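DNA translocase coupling protein (Clostridium perfringens, PDB 6O1W) probably acts as an ATP-binding DNA translocase of the FtsK/SpoIIIE family, the coupling protein in conjugative transfer of plasmid pCW3. Local coordinates at residues G77-K80 and R81-I84. Sequence-based numbering, arbitrary orientation.
Sequences GASK and RIVI
S79 and R81 meet in the beta-hairpin connection between strands 69-76 and 82-89, in the small four-stranded antiparallel sheet well away from the ATP-binding P-loop. The loop closes on a type I beta turn from S79 to I82, whose backbone bond from I82 N back to S79 O is long and weak at 3.4 Å. S79 adds an ST turn: with OG between its own backbone N and carbonyl carbon (chi1 82°), the hydroxyl accepts the R81 N-H, S79 OG lying 2.9 Å from R81 N. The bond is somewhat bent, 152°, and the same OG lies 3.2 Å from R81 CB. The R81 chain leads away from the turn, and its NE forms a salt bridge with E48 on the neighbouring strand 43-48. At the mouth of the loop, G77 N donates to I82 O at 2.8 Å. Two isoleucine side chains reach G77 CA, from directions roughly at right angles: I82 lays its CG2 branch against G77 CA, while its CG1 branch reaches toward S79, 3.8 Å from OG, and I84 comes to the glycine with the end of its chain, CD1 resting 3.8 Å from G77 CA.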
loop_
_atom_site.group_PDB
_atom_site.type_symbol
_atom_site.label_atom_id
_atom_site.label_comp_id
_atom_site.label_asym_id
_atom_site.label_seq_id
_atom_site.Cartn_x
_atom_site.Cartn_y
_atom_site.Cartn_z
ATOM N N GLY A 77 11.104 27.077 10.272
ATOM C CA GLY A 77 11.853 26.206 11.170
ATOM C C GLY A 77 11.858 26.745 12.589
ATOM O O GLY A 77 10.891 27.404 12.999
ATOM N N ALA A 78 12.964 26.494 13.348
ATOM C CA ALA A 78 13.123 26.951 14.741
ATOM C C ALA A 78 12.862 28.447 14.894
ATOM O O ALA A 78 12.064 28.837 15.749
ATOM C CB ALA A 78 14.514 26.618 15.257
ATOM N N SER A 79 13.497 29.275 14.037
ATOM C CA SER A 79 13.343 30.731 14.064
ATOM C C SER A 79 12.659 31.259 12.808
ATOM O O SER A 79 12.368 30.494 11.885
ATOM C CB SER A 79 14.706 31.404 14.219
ATOM O OG SER A 79 15.386 31.514 12.981
ATOM N N LYS A 80 12.454 32.584 12.759
ATOM C CA LYS A 80 11.878 33.235 11.596
ATOM C C LYS A 80 12.962 33.429 10.502
ATOM O O LYS A 80 12.654 33.908 9.410
ATOM C CB LYS A 80 11.149 34.538 11.991
ATOM C CG LYS A 80 9.648 34.345 12.288
ATOM C CD LYS A 80 9.362 33.540 13.586
ATOM C CE LYS A 80 8.067 32.766 13.531
ATOM N NZ LYS A 80 8.054 31.645 14.506
ATOM N N ARG A 81 14.216 32.998 10.790
ATOM C CA ARG A 81 15.344 33.017 9.854
ATOM C C ARG A 81 15.485 31.676 9.102
ATOM O O ARG A 81 16.280 31.589 8.173
ATOM C CB ARG A 81 16.659 33.293 10.589
ATOM C CG ARG A 81 16.898 34.748 10.941
ATOM C CD ARG A 81 18.298 34.914 11.507
ATOM N NE ARG A 81 19.291 35.093 10.447
ATOM C CZ ARG A 81 19.728 36.276 10.028
ATOM N NH1 ARG A 81 19.290 37.394 10.597
ATOM N NH2 ARG A 81 20.618 36.350 9.049
ATOM N N ILE A 82 14.749 30.641 9.520
ATOM C CA ILE A 82 14.854 29.295 8.953
ATOM C C ILE A 82 13.609 28.872 8.192
ATOM O O ILE A 82 12.505 28.904 8.741
ATOM C CB ILE A 82 15.241 28.243 10.061
ATOM C CG1 ILE A 82 16.581 28.599 10.803
ATOM C CG2 ILE A 82 15.256 26.791 9.544
ATOM C CD1 ILE A 82 17.922 28.451 10.016
ATOM N N VAL A 83 13.802 28.428 6.938
ATOM C CA VAL A 83 12.727 27.841 6.135
ATOM C C VAL A 83 13.123 26.432 5.761
ATOM O O VAL A 83 14.306 26.145 5.554
ATOM C CB VAL A 83 12.198 28.661 4.921
ATOM C CG1 VAL A 83 11.722 30.043 5.355
ATOM C CG2 VAL A 83 13.227 28.748 3.804
ATOM N N ILE A 84 12.150 25.551 5.736
ATOM C CA ILE A 84 12.322 24.135 5.439
ATOM C C ILE A 84 11.397 23.834 4.283
ATOM O O ILE A 84 10.187 24.053 4.398
ATOM C CB ILE A 84 11.974 23.257 6.679
ATOM C CG1 ILE A 84 12.881 23.606 7.895
ATOM C CG2 ILE A 84 12.010 21.753 6.310
ATOM C CD1 ILE A 84 12.500 22.992 9.247
#